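Local coordinates for DNA polymerase (Bacillus phage phi29, PDB 2PYJ), which replicates the viral DNA by protein-primed, processive, strand-displacing synthesis and proofreads it with a 3'-5' exonuclease, at residues G[8-13]-G[168-173]; G[53-58]-G[111-116]; G[124-129]-G[175-180]; G[134-139]-G[375-380]. The protein carries 2 engineered substitutions. All coordinates share one frame; numbering follows the deposited sequence.

Contact 1 of 4, residues G[8-13]-G[168-173]; sequences MYSCAF and NDIQII. Engineered in segment 8-13: A12 (natural residue Asp).
S10 and A12 of strand 8-13 pack against I170 of helix 168-173 in a buried strand-on-helix contact within the 3'-5' exonuclease domain. The segment axes come within 7.3 Å of each other and run closer to antiparallel than parallel, at 142°. S10 and A12, two residues apart on the strand, both point toward the helix, while C11 between them points away. One hydrogen bond joins the two segments. S10 OG donates to I170 O at 2.7 Å, in the carbonyl plane and on a lone pair. S10 holds its OG anti to the backbone N (chi1 171°), which carries the hydroxyl out to the helix. S10 OG also lies 3.7 Å from I173 CB, so the buried polar atom is lodged among isoleucine carbons and has the carbonyl as its partner. Beside the bond, the I170 CG2 methyl meets A12 CB at 3.6 Å. A12 is an engineered residue and replaces an aspartate essential for exonucleolysis. D169, the residue before I170, has been seen to bind magnesium in a structure of this protein, so the contact lies right beside the exonuclease metal site. Around it, strand 8-15 is flanked in its sheet by strands 24-31 and 57-60. I170 also touches M30 of strand 24-31, and I172 and I173 pack on helix 130-137.

Contact 2 of 4, residues G[53-58]-G[111-116]; sequences KVQADL and GKRKIH
Q55 and H116 bring the two backbones closest, with their CA atoms 5.2 Å apart. Q55 is the first residue after helix 44-54 to leave helical angles, with positive phi (47°), so the chain turns there before it enters strand 57-60. H116 lies in strand 113-121. Q55 CA makes a CA-H...O contact of 3.3 Å with H116 O. That carbonyl also accepts a hydrogen bond from R6.

The Q55 side chain reaches out extended beyond CG and lies across I115. Q55 CD, the amide carbon, sits 3.6 Å from I115 CG2, and Q55 NE2 is nearly as close to the same methyl. At the end of the side chain, R113 NH1 gives Q55 OE1 a weak hydrogen bond of 3.2 Å, bent to 126° at the hydrogen. OE1 comes to the edge of the guanidinium, near its plane, and the two flat groups are tilted by 33°. R113 bends at chi2 and chi3, and I115 CD1 lies over one face of its guanidinium, toward the rim.

H116 ND1 is hydrogen-bonded to D104. Strands 57-60 and 113-121 are parallel neighbours in the exonuclease sheet. I115 also packs on strand 100-110, while A56 touches Y9 of strand 8-15.

Contact 3 of 4, residues G[124-129]-G[175-180]; sequences KKLPFP and EALLIQ
L126 points one of its methyls at helix 160-182 and meets two residues with it. L126 CD1 lies 3.7 Å from A176 CB and 4.0 Å from L177 CD2. The L126 and L177 side chains run oblique to each other. CD2 is the branch of L177 that touches the loop. The aliphatic part of K125 lies at about a right angle to L177, with K125 CD 3.8 Å from L177 CD2. That one methyl of L177 thus touches both K125 and L126.

K125 bends at chi3 (72°) and chi4 (62°), and its NZ is bound elsewhere: it forms a salt bridge to D193 and hydrogen bonds to R187 O and L185 O. The loop lies between strand 113-121 and helix 130-137, in the 3'-5' exonuclease region. I133 and F137 of that helix also touch L126. The L177 side chain lies near S122, which binds single-stranded DNA.

K125, L126, A176 and L177 are all buried, and no hydrogen bond joins 124-129 to 175-180. The join is therefore apolar packing of methyls and methylenes. The lysine contributes its hydrocarbon chain here, while its charged end is matched by an acidic residue and backbone carbonyls outside the contact.

Contact 4 of 4, residues G[134-139]-G[375-380]; sequences AKDFKL and EGAIKQ
D136 and A377 make the direct hydrogen bond of this contact, which joins helix 130-137 of the exonuclease domain to the start of helix 376-393 in the polymerization domain. K379, which helps stabilize the incoming nucleotide, lies on the same helix. A377 N donates to D136 OD2 at 2.8 Å, nearly straight at 163°. The donor sits above the carboxylate plane, 41° out of it. The D136 side chain points toward the other segment, and chi1 of -63° carries OD2 to A377 N. A377 CB also lies 3.5 Å from D136 OD2. G376 has no side chain, and its CA lies beside the same oxygen. A second polar link runs through a water molecule. It donates to D136 O and to E375 O, at 3.1 Å from each.

The apolar part is a CH-pi contact. I378 CD1 lies over one face of the F137 ring, 3.9 Å from the centroid and displaced toward the rim on the CE1 side. F137 CE1 is its nearest ring atom, at 3.6 Å.

The carboxylate meets an amide N-H near the N-terminal end of helix 376-393, where the helix dipole would probably favour its negative charge. The nearby E375 carboxylate may partly oppose this. Polar bonds and a methyl on a ring together tie two functional regions.

Overall arrangement
From the N terminus, strand 8-15 is the first partner, and contact 1 closes a long loop when helix 160-182 packs on it. Contact 2 opens and closes within that loop. Contact 1 and contact 2 also meet directly, because strands 8-15 and 57-60 are sheet neighbours. Contact 3 begins inside the same loop but ends further along helix 160-182, so it crosses contact 1. Contact 4 starts on helix 130-137 and closes at helix 376-393, crossing both contact 1 and contact 3. It touches contact 3 through F128 and contact 1 through A134. Contacts 1 to 3 tie together the exonuclease domain; contact 4 joins it to the polymerization domain.

Contact 1 of 4, residues G[8-13]-G[168-173]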
# COMPACT_ATOMS: atom_id res chain seq x y z
N MET G 8 -23.33 -13.18 -7.20
CA MET G 8 -21.96 -13.04 -6.73
C MET G 8 -21.46 -14.36 -6.14
O MET G 8 -22.13 -14.97 -5.33
CB MET G 8 -21.86 -11.94 -5.67
CG MET G 8 -22.30 -10.55 -6.17
SD MET G 8 -22.67 -9.38 -4.84
CE MET G 8 -24.12 -10.11 -4.11
N TYR G 9 -20.27 -14.79 -6.56
CA TYR G 9 -19.69 -16.04 -6.09
C TYR G 9 -18.29 -15.85 -5.50
O TYR G 9 -17.47 -15.11 -6.05
CB TYR G 9 -19.61 -17.05 -7.24
CG TYR G 9 -20.96 -17.50 -7.76
CD1 TYR G 9 -21.64 -16.75 -8.72
CD2 TYR G 9 -21.56 -18.67 -7.30
CE1 TYR G 9 -22.88 -17.14 -9.19
CE2 TYR G 9 -22.80 -19.08 -7.77
CZ TYR G 9 -23.45 -18.31 -8.72
OH TYR G 9 -24.67 -18.70 -9.20
N SER G 10 -18.03 -16.52 -4.39
CA SER G 10 -16.68 -16.67 -3.86
C SER G 10 -16.04 -17.94 -4.46
O SER G 10 -16.64 -19.02 -4.41
CB SER G 10 -16.72 -16.77 -2.34
OG SER G 10 -15.45 -17.12 -1.83
N CYS G 11 -14.84 -17.79 -5.02
CA CYS G 11 -14.16 -18.86 -5.76
C CYS G 11 -12.72 -19.10 -5.32
O CYS G 11 -12.05 -18.19 -4.79
CB CYS G 11 -14.13 -18.54 -7.26
SG CYS G 11 -15.70 -18.20 -8.02
N ALA G 12 -12.23 -20.30 -5.56
CA ALA G 12 -10.82 -20.63 -5.27
C ALA G 12 -10.31 -21.75 -6.17
O ALA G 12 -11.08 -22.61 -6.61
CB ALA G 12 -10.68 -21.03 -3.82
N PHE G 13 -9.00 -21.72 -6.45
CA PHE G 13 -8.30 -22.86 -7.08
C PHE G 13 -7.29 -23.45 -6.14
O PHE G 13 -6.73 -22.75 -5.30
CB PHE G 13 -7.50 -22.43 -8.31
CG PHE G 13 -8.33 -21.95 -9.46
CD1 PHE G 13 -7.80 -21.01 -10.33
CD2 PHE G 13 -9.60 -22.45 -9.71
CE1 PHE G 13 -8.52 -20.56 -11.41
CE2 PHE G 13 -10.34 -21.99 -10.80
CZ PHE G 13 -9.81 -21.06 -11.65
N ASN G 168 -14.53 -24.59 3.05
CA ASN G 168 -14.29 -23.66 4.15
C ASN G 168 -13.67 -22.34 3.65
O ASN G 168 -14.18 -21.27 3.97
CB ASN G 168 -13.39 -24.31 5.20
CG ASN G 168 -13.28 -23.48 6.49
OD1 ASN G 168 -12.19 -23.36 7.05
ND2 ASN G 168 -14.40 -22.93 6.97
N ASP G 169 -12.59 -22.44 2.87
CA ASP G 169 -11.90 -21.28 2.29
C ASP G 169 -12.83 -20.35 1.50
O ASP G 169 -12.83 -19.14 1.71
CB ASP G 169 -10.73 -21.71 1.38
CG ASP G 169 -9.55 -22.33 2.17
OD1 ASP G 169 -9.42 -22.07 3.39
OD2 ASP G 169 -8.75 -23.07 1.56
N ILE G 170 -13.63 -20.92 0.60
CA ILE G 170 -14.55 -20.10 -0.20
C ILE G 170 -15.70 -19.54 0.65
O ILE G 170 -16.20 -18.45 0.36
CB ILE G 170 -15.09 -20.83 -1.48
CG1 ILE G 170 -15.95 -22.04 -1.11
CG2 ILE G 170 -13.93 -21.20 -2.40
CD1 ILE G 170 -16.46 -22.84 -2.33
N GLN G 171 -16.10 -20.26 1.70
CA GLN G 171 -17.19 -19.82 2.58
C GLN G 171 -16.74 -18.67 3.50
O GLN G 171 -17.49 -17.72 3.71
CB GLN G 171 -17.77 -20.99 3.38
CG GLN G 171 -19.03 -20.62 4.21
CD GLN G 171 -19.84 -21.83 4.66
OE1 GLN G 171 -19.63 -22.94 4.18
NE2 GLN G 171 -20.77 -21.61 5.58
N ILE G 172 -15.53 -18.76 4.04
CA ILE G 172 -14.95 -17.68 4.88
C ILE G 172 -14.97 -16.36 4.10
O ILE G 172 -15.45 -15.34 4.60
CB ILE G 172 -13.50 -18.02 5.33
CG1 ILE G 172 -13.52 -19.15 6.35
CG2 ILE G 172 -12.79 -16.77 5.92
CD1 ILE G 172 -12.15 -19.80 6.58
N ILE G 173 -14.45 -16.39 2.87
CA ILE G 173 -14.41 -15.20 2.02
C ILE G 173 -15.84 -14.74 1.65
O ILE G 173 -16.14 -13.53 1.69
CB ILE G 173 -13.51 -15.41 0.76
CG1 ILE G 173 -12.03 -15.56 1.19
CG2 ILE G 173 -13.64 -14.27 -0.22
CD1 ILE G 173 -11.44 -14.36 1.93

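Contact 2 of 4, residues G[53-58]-G[111-116]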
# COMPACT_ATOMS: atom_id res chain seq x y z
N LYS G 53 -20.95 -19.54 -18.72
CA LYS G 53 -22.43 -19.62 -18.70
C LYS G 53 -23.06 -18.80 -17.58
O LYS G 53 -24.18 -18.33 -17.73
CB LYS G 53 -22.89 -21.06 -18.56
CG LYS G 53 -22.72 -21.88 -19.81
CD LYS G 53 -23.45 -23.21 -19.71
CE LYS G 53 -22.71 -24.17 -18.81
NZ LYS G 53 -23.22 -25.56 -18.97
N VAL G 54 -22.35 -18.63 -16.47
CA VAL G 54 -22.98 -18.11 -15.24
C VAL G 54 -23.34 -16.61 -15.30
O VAL G 54 -24.27 -16.17 -14.61
CB VAL G 54 -22.16 -18.47 -13.96
CG1 VAL G 54 -20.88 -17.61 -13.84
CG2 VAL G 54 -23.03 -18.33 -12.72
N GLN G 55 -22.65 -15.84 -16.14
CA GLN G 55 -22.91 -14.39 -16.32
C GLN G 55 -23.04 -13.67 -14.97
O GLN G 55 -24.04 -12.98 -14.71
CB GLN G 55 -24.18 -14.16 -17.14
CG GLN G 55 -24.16 -14.75 -18.53
CD GLN G 55 -25.47 -14.54 -19.26
OE1 GLN G 55 -26.06 -13.45 -19.21
NE2 GLN G 55 -25.94 -15.57 -19.96
N ALA G 56 -22.03 -13.85 -14.12
CA ALA G 56 -22.08 -13.33 -12.75
C ALA G 56 -20.79 -12.62 -12.37
O ALA G 56 -19.89 -12.46 -13.20
CB ALA G 56 -22.37 -14.47 -11.77
N ASP G 57 -20.73 -12.17 -11.13
CA ASP G 57 -19.54 -11.55 -10.56
C ASP G 57 -18.84 -12.56 -9.68
O ASP G 57 -19.42 -13.08 -8.73
CB ASP G 57 -19.93 -10.33 -9.73
CG ASP G 57 -20.49 -9.21 -10.56
OD1 ASP G 57 -20.46 -9.30 -11.80
OD2 ASP G 57 -20.96 -8.23 -9.96
N LEU G 58 -17.57 -12.85 -9.99
CA LEU G 58 -16.80 -13.83 -9.23
C LEU G 58 -15.72 -13.12 -8.45
O LEU G 58 -15.18 -12.11 -8.91
CB LEU G 58 -16.17 -14.88 -10.16
CG LEU G 58 -17.03 -15.52 -11.27
CD1 LEU G 58 -16.27 -16.69 -11.90
CD2 LEU G 58 -18.37 -15.96 -10.77
N GLY G 111 -28.66 -7.88 -28.02
CA GLY G 111 -29.03 -6.50 -28.28
C GLY G 111 -27.88 -5.59 -27.89
O GLY G 111 -26.80 -5.65 -28.48
N LYS G 112 -28.10 -4.77 -26.87
CA LYS G 112 -27.08 -3.85 -26.35
C LYS G 112 -26.60 -4.27 -24.96
O LYS G 112 -25.79 -3.58 -24.34
CB LYS G 112 -27.62 -2.42 -26.33
CG LYS G 112 -27.89 -1.85 -27.72
CD LYS G 112 -28.98 -0.79 -27.70
CE LYS G 112 -29.50 -0.50 -29.11
NZ LYS G 112 -30.69 0.39 -29.12
N ARG G 113 -27.11 -5.40 -24.48
CA ARG G 113 -26.81 -5.91 -23.16
C ARG G 113 -25.66 -6.92 -23.24
O ARG G 113 -25.76 -7.93 -23.94
CB ARG G 113 -28.05 -6.53 -22.53
CG ARG G 113 -27.97 -6.76 -21.02
CD ARG G 113 -27.67 -8.21 -20.67
NE ARG G 113 -28.75 -9.12 -21.07
CZ ARG G 113 -28.82 -10.41 -20.73
NH1 ARG G 113 -27.88 -10.96 -19.96
NH2 ARG G 113 -29.84 -11.14 -21.15
N LYS G 114 -24.57 -6.62 -22.52
CA LYS G 114 -23.36 -7.43 -22.57
C LYS G 114 -23.55 -8.77 -21.86
O LYS G 114 -24.04 -8.83 -20.73
CB LYS G 114 -22.18 -6.67 -21.94
CG LYS G 114 -20.82 -7.31 -22.20
CD LYS G 114 -19.68 -6.42 -21.72
CE LYS G 114 -18.33 -7.05 -22.01
NZ LYS G 114 -17.19 -6.28 -21.44
N ILE G 115 -23.16 -9.85 -22.55
CA ILE G 115 -23.16 -11.19 -21.97
C ILE G 115 -21.74 -11.46 -21.49
O ILE G 115 -20.83 -11.73 -22.31
CB ILE G 115 -23.61 -12.27 -22.98
CG1 ILE G 115 -24.93 -11.88 -23.66
CG2 ILE G 115 -23.75 -13.63 -22.29
CD1 ILE G 115 -26.07 -11.57 -22.68
N HIS G 116 -21.53 -11.39 -20.18
CA HIS G 116 -20.19 -11.47 -19.63
C HIS G 116 -20.15 -11.91 -18.17
O HIS G 116 -21.12 -11.80 -17.43
CB HIS G 116 -19.45 -10.11 -19.80
CG HIS G 116 -19.97 -9.01 -18.93
ND1 HIS G 116 -19.14 -8.17 -18.22
CD2 HIS G 116 -21.24 -8.61 -18.65
CE1 HIS G 116 -19.87 -7.30 -17.55
NE2 HIS G 116 -21.14 -7.55 -17.79

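Contact 3 of 4, residues G[124-129]-G[175-180]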
# COMPACT_ATOMS: atom_id res chain seq x y z
N LYS G 124 -8.31 -7.13 -2.55
CA LYS G 124 -8.37 -5.67 -2.62
C LYS G 124 -9.33 -5.07 -1.59
O LYS G 124 -9.22 -3.89 -1.25
CB LYS G 124 -8.75 -5.21 -4.04
CG LYS G 124 -7.73 -5.56 -5.14
CD LYS G 124 -6.41 -4.81 -5.00
CE LYS G 124 -5.45 -5.16 -6.16
NZ LYS G 124 -5.02 -6.59 -6.13
N LYS G 125 -10.28 -5.90 -1.13
CA LYS G 125 -11.24 -5.53 -0.08
C LYS G 125 -10.81 -6.04 1.29
O LYS G 125 -11.09 -5.40 2.31
CB LYS G 125 -12.63 -6.11 -0.41
CG LYS G 125 -13.26 -5.56 -1.69
CD LYS G 125 -14.71 -6.00 -1.85
CE LYS G 125 -15.63 -5.30 -0.87
NZ LYS G 125 -15.64 -3.84 -1.08
N LEU G 126 -10.15 -7.20 1.29
CA LEU G 126 -9.77 -7.92 2.51
C LEU G 126 -8.32 -8.40 2.39
O LEU G 126 -8.05 -9.59 2.14
CB LEU G 126 -10.69 -9.12 2.72
CG LEU G 126 -12.20 -8.87 2.83
CD1 LEU G 126 -12.97 -10.17 2.54
CD2 LEU G 126 -12.57 -8.32 4.20
N PRO G 127 -7.36 -7.47 2.56
CA PRO G 127 -5.95 -7.79 2.31
C PRO G 127 -5.27 -8.56 3.46
O PRO G 127 -4.29 -8.10 4.02
CB PRO G 127 -5.33 -6.41 2.13
CG PRO G 127 -6.13 -5.54 3.01
CD PRO G 127 -7.54 -6.07 2.97
N PHE G 128 -5.80 -9.75 3.76
CA PHE G 128 -5.30 -10.62 4.83
C PHE G 128 -5.38 -12.06 4.34
O PHE G 128 -6.15 -12.35 3.41
CB PHE G 128 -6.18 -10.46 6.09
CG PHE G 128 -6.55 -9.03 6.40
CD1 PHE G 128 -7.81 -8.54 6.10
CD2 PHE G 128 -5.62 -8.18 6.97
CE1 PHE G 128 -8.14 -7.21 6.37
CE2 PHE G 128 -5.95 -6.85 7.26
CZ PHE G 128 -7.21 -6.37 6.94
N PRO G 129 -4.60 -12.98 4.95
CA PRO G 129 -4.83 -14.41 4.69
C PRO G 129 -6.23 -14.88 5.12
O PRO G 129 -6.84 -14.30 6.03
CB PRO G 129 -3.75 -15.11 5.53
CG PRO G 129 -2.70 -14.06 5.73
CD PRO G 129 -3.45 -12.78 5.86
N GLU G 175 -18.55 -15.17 3.40
CA GLU G 175 -19.12 -14.62 4.63
C GLU G 175 -18.59 -13.24 4.97
O GLU G 175 -19.35 -12.37 5.37
CB GLU G 175 -18.91 -15.59 5.81
CG GLU G 175 -19.82 -16.81 5.75
CD GLU G 175 -19.43 -17.91 6.73
OE1 GLU G 175 -18.29 -17.90 7.25
OE2 GLU G 175 -20.26 -18.81 6.95
N ALA G 176 -17.28 -13.05 4.83
CA ALA G 176 -16.63 -11.75 5.07
C ALA G 176 -17.05 -10.69 4.06
O ALA G 176 -17.31 -9.56 4.43
CB ALA G 176 -15.12 -11.90 5.07
N LEU G 177 -17.08 -11.07 2.77
CA LEU G 177 -17.54 -10.16 1.72
C LEU G 177 -18.98 -9.72 1.97
O LEU G 177 -19.30 -8.54 1.79
CB LEU G 177 -17.43 -10.81 0.33
CG LEU G 177 -16.04 -10.89 -0.31
CD1 LEU G 177 -16.12 -11.72 -1.59
CD2 LEU G 177 -15.43 -9.49 -0.59
N LEU G 178 -19.85 -10.65 2.37
CA LEU G 178 -21.26 -10.34 2.64
C LEU G 178 -21.40 -9.40 3.85
O LEU G 178 -22.24 -8.50 3.85
CB LEU G 178 -22.10 -11.60 2.84
CG LEU G 178 -23.61 -11.37 2.93
CD1 LEU G 178 -24.16 -10.75 1.64
CD2 LEU G 178 -24.34 -12.66 3.26
N ILE G 179 -20.58 -9.63 4.88
CA ILE G 179 -20.54 -8.73 6.04
C ILE G 179 -20.24 -7.28 5.59
O ILE G 179 -20.92 -6.34 6.02
CB ILE G 179 -19.51 -9.21 7.11
CG1 ILE G 179 -20.10 -10.36 7.93
CG2 ILE G 179 -19.11 -8.07 8.05
CD1 ILE G 179 -19.06 -11.21 8.66
N GLN G 180 -19.26 -7.13 4.70
CA GLN G 180 -18.89 -5.82 4.17
C GLN G 180 -19.98 -5.27 3.23
O GLN G 180 -20.33 -4.09 3.31
CB GLN G 180 -17.53 -5.87 3.47
CG GLN G 180 -16.35 -6.41 4.33
CD GLN G 180 -16.04 -5.56 5.57
OE1 GLN G 180 -16.65 -5.75 6.62
NE2 GLN G 180 -15.08 -4.64 5.44

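Contact 4 of 4, residues G[134-139]-G[375-380]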
# COMPACT_ATOMS: atom_id res chain seq x y z
N ALA G 134 -10.98 -15.26 8.94
CA ALA G 134 -11.88 -16.10 9.74
C ALA G 134 -11.76 -15.79 11.25
O ALA G 134 -12.77 -15.64 11.95
CB ALA G 134 -11.62 -17.58 9.48
N LYS G 135 -10.52 -15.69 11.72
CA LYS G 135 -10.22 -15.40 13.13
C LYS G 135 -10.82 -14.05 13.59
O LYS G 135 -11.52 -13.98 14.62
CB LYS G 135 -8.69 -15.41 13.31
CG LYS G 135 -8.16 -15.02 14.69
CD LYS G 135 -6.61 -14.94 14.67
CE LYS G 135 -6.10 -13.82 13.73
NZ LYS G 135 -4.68 -14.00 13.28
N ASP G 136 -10.57 -13.00 12.82
CA ASP G 136 -10.96 -11.64 13.22
C ASP G 136 -12.40 -11.27 12.85
O ASP G 136 -13.02 -10.44 13.53
CB ASP G 136 -9.96 -10.62 12.68
CG ASP G 136 -8.54 -10.81 13.26
OD1 ASP G 136 -8.40 -11.51 14.28
OD2 ASP G 136 -7.58 -10.26 12.69
N PHE G 137 -12.94 -11.89 11.79
CA PHE G 137 -14.39 -11.79 11.47
C PHE G 137 -15.20 -12.82 12.26
O PHE G 137 -16.46 -12.81 12.22
CB PHE G 137 -14.65 -11.95 9.97
CG PHE G 137 -14.37 -10.70 9.16
CD1 PHE G 137 -13.06 -10.28 8.93
CD2 PHE G 137 -15.42 -9.96 8.62
CE1 PHE G 137 -12.79 -9.14 8.18
CE2 PHE G 137 -15.17 -8.81 7.87
CZ PHE G 137 -13.85 -8.40 7.65
N LYS G 138 -14.48 -13.69 12.97
CA LYS G 138 -15.07 -14.69 13.85
C LYS G 138 -15.99 -15.61 13.08
O LYS G 138 -17.15 -15.77 13.40
CB LYS G 138 -15.75 -14.04 15.07
CG LYS G 138 -14.77 -13.20 15.90
CD LYS G 138 -15.25 -12.94 17.29
CE LYS G 138 -14.20 -12.20 18.10
NZ LYS G 138 -14.61 -12.05 19.53
N LEU G 139 -15.41 -16.21 12.04
CA LEU G 139 -16.10 -17.15 11.19
C LEU G 139 -15.53 -18.54 11.46
O LEU G 139 -14.44 -18.66 12.04
CB LEU G 139 -15.89 -16.76 9.72
CG LEU G 139 -16.23 -15.30 9.35
CD1 LEU G 139 -15.72 -14.97 7.95
CD2 LEU G 139 -17.74 -15.02 9.50
N GLU G 375 -9.64 -4.55 16.88
CA GLU G 375 -8.34 -5.20 16.85
C GLU G 375 -8.14 -5.99 15.55
O GLU G 375 -9.08 -6.18 14.77
CB GLU G 375 -8.16 -6.10 18.07
CG GLU G 375 -9.20 -7.18 18.24
CD GLU G 375 -9.02 -7.96 19.52
OE1 GLU G 375 -9.58 -7.53 20.56
OE2 GLU G 375 -8.33 -9.01 19.49
N GLY G 376 -6.91 -6.41 15.31
CA GLY G 376 -6.58 -7.24 14.17
C GLY G 376 -7.03 -6.66 12.85
O GLY G 376 -6.89 -5.46 12.60
N ALA G 377 -7.60 -7.52 12.02
CA ALA G 377 -8.01 -7.17 10.65
C ALA G 377 -8.99 -6.01 10.60
O ALA G 377 -8.95 -5.20 9.67
CB ALA G 377 -8.62 -8.40 9.96
N ILE G 378 -9.86 -5.94 11.60
CA ILE G 378 -10.91 -4.92 11.64
C ILE G 378 -10.28 -3.55 11.89
O ILE G 378 -10.62 -2.57 11.22
CB ILE G 378 -12.01 -5.25 12.72
CG1 ILE G 378 -12.56 -6.68 12.53
CG2 ILE G 378 -13.15 -4.22 12.69
CD1 ILE G 378 -12.92 -7.04 11.11
N LYS G 379 -9.36 -3.51 12.85
CA LYS G 379 -8.57 -2.30 13.11
C LYS G 379 -7.77 -1.90 11.87
O LYS G 379 -7.78 -0.74 11.46
CB LYS G 379 -7.63 -2.53 14.30
CG LYS G 379 -6.72 -1.34 14.61
CD LYS G 379 -5.48 -1.78 15.40
CE LYS G 379 -5.50 -1.30 16.82
NZ LYS G 379 -4.75 -0.01 16.97
N GLN G 380 -7.06 -2.87 11.30
CA GLN G 380 -6.26 -2.65 10.09
C GLN G 380 -7.09 -2.15 8.90
O GLN G 380 -6.59 -1.39 8.07
CB GLN G 380 -5.52 -3.94 9.71
CG GLN G 380 -4.41 -4.32 10.70
CD GLN G 380 -4.07 -5.81 10.70
OE1 GLN G 380 -4.14 -6.48 9.67
NE2 GLN G 380 -3.71 -6.34 11.87
O HOH W 1 -11.04 -8.56 14.98